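Local coordinates for protein diacylglycerol kinase (Bacillus anthracis, PDB 3S40) that probably phosphorylates diacylglycerol to phosphatidic acid, using ATP as phosphate donor, at residues 88-100 and 107-120. Residues are numbered along the deposited sequence; the frame is centred on the assembly and turned at random.
Sequences IRPTLAIIPGGTC and LGVPQNIAEAAKLI
Leu107 opens the contact with a loose touch, its CD1 4.4 Å from Ile94 CD1, and Gly108 then ends the preceding helix in a Schellman motif. Val109 CG1 sits between Ile94 O and Pro96 CD, 4.0 Å from the latter. The carbonyl O of Pro110 is 3.6 Å from Pro96 CG. Gln111, bent at chi2 (-61°), brings its amide up beside the CB-CG edge of the same ring, with OE1 3.6 Å from Pro96 CB. That amide is fixed in rotation: NE2 donates to Val109 O (3.1 Å) and bonds Ser104 OG, while OE1 takes Asn101 ND2. Asn112 N-caps helix 113-120, its OD1 accepting from Glu115 N. The helix runs nearly antiparallel to strand 91-96 (167°), the last in sequence of the four-stranded parallel sheet of the alpha/beta catalytic domain, of the PFK clan; the strand runs out into a Gly-Gly-Thr-Cys-Asn-Asp turn matching the family's G-T-x-N-D motif. Ile113 has CG1 wedged between backbone N and carbonyl carbon (chi1 64°), which leaves CG2 beside the N and 3.2 Å from Pro96 O; its CB packs on Ile95 CG2. One turn on, the small Ala116 lets strand and helix come close, its CB 3.7 Å from Pro96 CD. Ala117 CB approaches Ile95 CD1 more loosely. Ile120 reaches in with CD1, 3.7 Å from Ile95 CG1 and also against Ala93 CB, and its side chain touches Ile68 on neighbouring strand 66-71.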
loop_
_atom_site.group_PDB
_atom_site.type_symbol
_atom_site.label_atom_id
_atom_site.label_comp_id
_atom_site.label_asym_id
_atom_site.label_seq_id
_atom_site.Cartn_x
_atom_site.Cartn_y
_atom_site.Cartn_z
ATOM N N ILE A 88 18.354 -2.866 -7.409
ATOM C CA ILE A 88 18.161 -1.577 -8.041
ATOM C C ILE A 88 16.670 -1.340 -8.294
ATOM O O ILE A 88 16.010 -2.143 -8.951
ATOM C CB ILE A 88 18.969 -1.487 -9.324
ATOM C CG1 ILE A 88 20.455 -1.656 -8.995
ATOM C CG2 ILE A 88 18.698 -0.160 -10.030
ATOM C CD1 ILE A 88 21.344 -1.656 -10.210
ATOM N N ARG A 89 16.154 -0.244 -7.738
ATOM C CA ARG A 89 14.727 0.053 -7.760
ATOM C C ARG A 89 14.471 1.499 -8.172
ATOM O O ARG A 89 14.711 2.423 -7.407
ATOM C CB ARG A 89 14.116 -0.188 -6.386
ATOM C CG ARG A 89 14.426 -1.559 -5.813
ATOM C CD ARG A 89 13.865 -1.705 -4.401
ATOM N NE ARG A 89 14.455 -0.751 -3.467
ATOM C CZ ARG A 89 15.661 -0.874 -2.915
ATOM N NH1 ARG A 89 16.448 -1.900 -3.212
ATOM N NH2 ARG A 89 16.097 0.055 -2.076
ATOM N N PRO A 90 13.967 1.698 -9.392
ATOM C CA PRO A 90 13.616 3.061 -9.812
ATOM C C PRO A 90 12.483 3.657 -8.965
ATOM O O PRO A 90 11.732 2.951 -8.299
ATOM C CB PRO A 90 13.121 2.876 -11.257
ATOM C CG PRO A 90 12.669 1.452 -11.327
ATOM C CD PRO A 90 13.555 0.671 -10.364
ATOM N N THR A 91 12.367 4.972 -9.032
ATOM C CA THR A 91 11.189 5.673 -8.568
ATOM C C THR A 91 9.918 5.102 -9.178
ATOM O O THR A 91 9.866 4.753 -10.378
ATOM C CB THR A 91 11.299 7.155 -8.893
ATOM O OG1 THR A 91 12.470 7.672 -8.255
ATOM C CG2 THR A 91 10.050 7.954 -8.388
ATOM N N LEU A 92 8.894 5.000 -8.341
ATOM C CA LEU A 92 7.603 4.453 -8.763
ATOM C C LEU A 92 6.509 5.529 -8.678
ATOM O O LEU A 92 6.553 6.411 -7.809
ATOM C CB LEU A 92 7.259 3.228 -7.898
ATOM C CG LEU A 92 6.042 2.357 -8.210
ATOM C CD1 LEU A 92 6.175 1.680 -9.576
ATOM C CD2 LEU A 92 5.852 1.311 -7.111
ATOM N N ALA A 93 5.543 5.464 -9.590
ATOM C CA ALA A 93 4.399 6.375 -9.597
ATOM C C ALA A 93 3.146 5.587 -9.939
ATOM O O ALA A 93 3.220 4.551 -10.598
ATOM C CB ALA A 93 4.609 7.515 -10.573
ATOM N N ILE A 94 2.000 6.064 -9.465
ATOM C CA ILE A 94 0.734 5.356 -9.656
ATOM C C ILE A 94 -0.260 6.281 -10.310
ATOM O O ILE A 94 -0.416 7.414 -9.888
ATOM C CB ILE A 94 0.124 4.918 -8.288
ATOM C CG1 ILE A 94 1.089 3.992 -7.539
ATOM C CG2 ILE A 94 -1.244 4.254 -8.486
ATOM C CD1 ILE A 94 0.643 3.711 -6.112
ATOM N N ILE A 95 -0.920 5.803 -11.354
ATOM C CA ILE A 95 -2.106 6.467 -11.839
ATOM C C ILE A 95 -3.218 5.526 -11.491
ATOM O O ILE A 95 -3.226 4.387 -11.931
ATOM C CB ILE A 95 -2.077 6.718 -13.337
ATOM C CG1 ILE A 95 -0.862 7.571 -13.692
ATOM C CG2 ILE A 95 -3.371 7.427 -13.762
ATOM C CD1 ILE A 95 -0.577 7.621 -15.186
ATOM N N PRO A 96 -4.158 5.999 -10.669
ATOM C CA PRO A 96 -5.195 5.157 -10.061
ATOM C C PRO A 96 -6.167 4.631 -11.118
ATOM O O PRO A 96 -6.809 5.417 -11.775
ATOM C CB PRO A 96 -5.895 6.110 -9.084
ATOM C CG PRO A 96 -5.664 7.470 -9.658
ATOM C CD PRO A 96 -4.312 7.420 -10.343
ATOM N N GLY A 97 -6.258 3.316 -11.278
ATOM C CA GLY A 97 -7.111 2.748 -12.302
ATOM C C GLY A 97 -8.049 1.689 -11.765
ATOM O O GLY A 97 -8.637 0.928 -12.533
ATOM N N GLY A 98 -8.188 1.641 -10.442
ATOM C CA GLY A 98 -9.077 0.691 -9.797
ATOM C C GLY A 98 -10.195 1.447 -9.110
ATOM O O GLY A 98 -10.460 2.602 -9.445
ATOM N N THR A 99 -10.849 0.813 -8.142
ATOM C CA THR A 99 -11.883 1.500 -7.376
ATOM C C THR A 99 -11.335 2.074 -6.060
ATOM O O THR A 99 -11.676 3.192 -5.682
ATOM C CB THR A 99 -13.109 0.601 -7.126
ATOM O OG1 THR A 99 -12.709 -0.568 -6.402
ATOM C CG2 THR A 99 -13.734 0.181 -8.456
ATOM N N CYS A 100 -10.466 1.328 -5.380
ATOM C CA CYS A 100 -9.900 1.809 -4.115
ATOM C C CYS A 100 -8.666 2.679 -4.288
ATOM O O CYS A 100 -8.617 3.801 -3.782
ATOM C CB CYS A 100 -9.601 0.654 -3.165
ATOM S SG CYS A 100 -11.092 -0.137 -2.557
ATOM N N LEU A 107 -0.496 8.689 -1.149
ATOM C CA LEU A 107 0.458 9.630 -1.752
ATOM C C LEU A 107 -0.227 10.917 -2.184
ATOM O O LEU A 107 0.419 11.822 -2.721
ATOM C CB LEU A 107 1.173 8.992 -2.959
ATOM C CG LEU A 107 1.948 7.703 -2.647
ATOM C CD1 LEU A 107 2.484 7.041 -3.952
ATOM C CD2 LEU A 107 3.081 7.945 -1.659
ATOM N N GLY A 108 -1.534 10.993 -1.936
ATOM C CA GLY A 108 -2.294 12.198 -2.229
ATOM C C GLY A 108 -2.512 12.396 -3.719
ATOM O O GLY A 108 -2.817 13.493 -4.195
ATOM N N VAL A 109 -2.355 11.318 -4.467
ATOM C CA VAL A 109 -2.543 11.380 -5.911
ATOM C C VAL A 109 -3.998 11.654 -6.285
ATOM O O VAL A 109 -4.892 10.948 -5.837
ATOM C CB VAL A 109 -2.124 10.079 -6.581
ATOM C CG1 VAL A 109 -2.452 10.137 -8.072
ATOM C CG2 VAL A 109 -0.620 9.796 -6.326
ATOM N N PRO A 110 -4.231 12.677 -7.121
ATOM C CA PRO A 110 -5.581 12.979 -7.622
ATOM C C PRO A 110 -6.232 11.723 -8.182
ATOM O O PRO A 110 -5.566 10.939 -8.865
ATOM C CB PRO A 110 -5.312 13.958 -8.765
ATOM C CG PRO A 110 -4.043 14.641 -8.385
ATOM C CD PRO A 110 -3.220 13.638 -7.610
ATOM N N GLN A 111 -7.517 11.524 -7.911
ATOM C CA GLN A 111 -8.194 10.335 -8.422
ATOM C C GLN A 111 -8.699 10.529 -9.866
ATOM O O GLN A 111 -9.081 9.574 -10.538
ATOM C CB GLN A 111 -9.314 9.892 -7.465
ATOM C CG GLN A 111 -8.803 9.385 -6.108
ATOM C CD GLN A 111 -7.903 8.149 -6.239
ATOM O OE1 GLN A 111 -8.374 7.071 -6.604
ATOM N NE2 GLN A 111 -6.601 8.310 -5.944
ATOM N N ASN A 112 -8.681 11.767 -10.334
ATOM C CA ASN A 112 -8.891 12.060 -11.749
ATOM C C ASN A 112 -7.603 11.700 -12.486
ATOM O O ASN A 112 -6.542 12.292 -12.224
ATOM C CB ASN A 112 -9.220 13.553 -11.917
ATOM C CG ASN A 112 -9.232 14.001 -13.371
ATOM O OD1 ASN A 112 -8.218 13.956 -14.063
ATOM N ND2 ASN A 112 -10.381 14.472 -13.828
ATOM N N ILE A 113 -7.670 10.723 -13.389
ATOM C CA ILE A 113 -6.435 10.177 -13.949
ATOM C C ILE A 113 -5.660 11.198 -14.765
ATOM O O ILE A 113 -4.433 11.161 -14.783
ATOM C CB ILE A 113 -6.658 8.888 -14.743
ATOM C CG1 ILE A 113 -7.531 9.148 -15.971
ATOM C CG2 ILE A 113 -7.279 7.821 -13.842
ATOM C CD1 ILE A 113 -7.748 7.903 -16.806
ATOM N N ALA A 114 -6.361 12.133 -15.410
ATOM C CA ALA A 114 -5.673 13.194 -16.143
ATOM C C ALA A 114 -4.802 14.006 -15.187
ATOM O O ALA A 114 -3.653 14.322 -15.497
ATOM C CB ALA A 114 -6.681 14.113 -16.871
ATOM N N GLU A 115 -5.372 14.365 -14.037
ATOM C CA GLU A 115 -4.650 15.125 -13.004
ATOM C C GLU A 115 -3.494 14.336 -12.387
ATOM O O GLU A 115 -2.435 14.895 -12.094
ATOM C CB GLU A 115 -5.606 15.583 -11.898
ATOM C CG GLU A 115 -6.649 16.586 -12.373
ATOM C CD GLU A 115 -6.014 17.781 -13.066
ATOM O OE1 GLU A 115 -4.995 18.292 -12.553
ATOM O OE2 GLU A 115 -6.526 18.201 -14.129
ATOM N N ALA A 116 -3.719 13.042 -12.181
ATOM C CA ALA A 116 -2.684 12.141 -11.696
ATOM C C ALA A 116 -1.475 12.086 -12.645
ATOM O O ALA A 116 -0.338 12.028 -12.185
ATOM C CB ALA A 116 -3.268 10.737 -11.487
ATOM N N ALA A 117 -1.722 12.061 -13.961
ATOM C CA ALA A 117 -0.630 12.007 -14.930
ATOM C C ALA A 117 0.167 13.311 -14.900
ATOM O O ALA A 117 1.375 13.296 -14.952
ATOM C CB ALA A 117 -1.177 11.721 -16.383
ATOM N N LYS A 118 -0.535 14.437 -14.808
ATOM C CA LYS A 118 0.113 15.740 -14.723
ATOM C C LYS A 118 0.959 15.911 -13.456
ATOM O O LYS A 118 2.060 16.453 -13.514
ATOM C CB LYS A 118 -0.930 16.854 -14.828
ATOM C CG LYS A 118 -1.668 16.795 -16.160
ATOM C CD LYS A 118 -2.788 17.805 -16.238
ATOM C CE LYS A 118 -3.612 17.585 -17.489
ATOM N NZ LYS A 118 -4.755 18.536 -17.538
ATOM N N LEU A 119 0.435 15.435 -12.331
ATOM C CA LEU A 119 1.201 15.345 -11.086
ATOM C C LEU A 119 2.573 14.671 -11.291
ATOM O O LEU A 119 3.597 15.174 -10.834
ATOM C CB LEU A 119 0.400 14.593 -10.011
ATOM C CG LEU A 119 1.172 14.421 -8.686
ATOM C CD1 LEU A 119 1.297 15.746 -7.962
ATOM C CD2 LEU A 119 0.508 13.381 -7.811
ATOM N N ILE A 120 2.601 13.544 -11.989
ATOM C CA ILE A 120 3.870 12.831 -12.186
ATOM C C ILE A 120 4.858 13.759 -12.870
ATOM O O ILE A 120 6.054 13.732 -12.615
ATOM C CB ILE A 120 3.659 11.581 -13.049
ATOM C CG1 ILE A 120 2.784 10.586 -12.292
ATOM C CG2 ILE A 120 5.002 10.993 -13.478
ATOM C CD1 ILE A 120 2.357 9.376 -13.098
#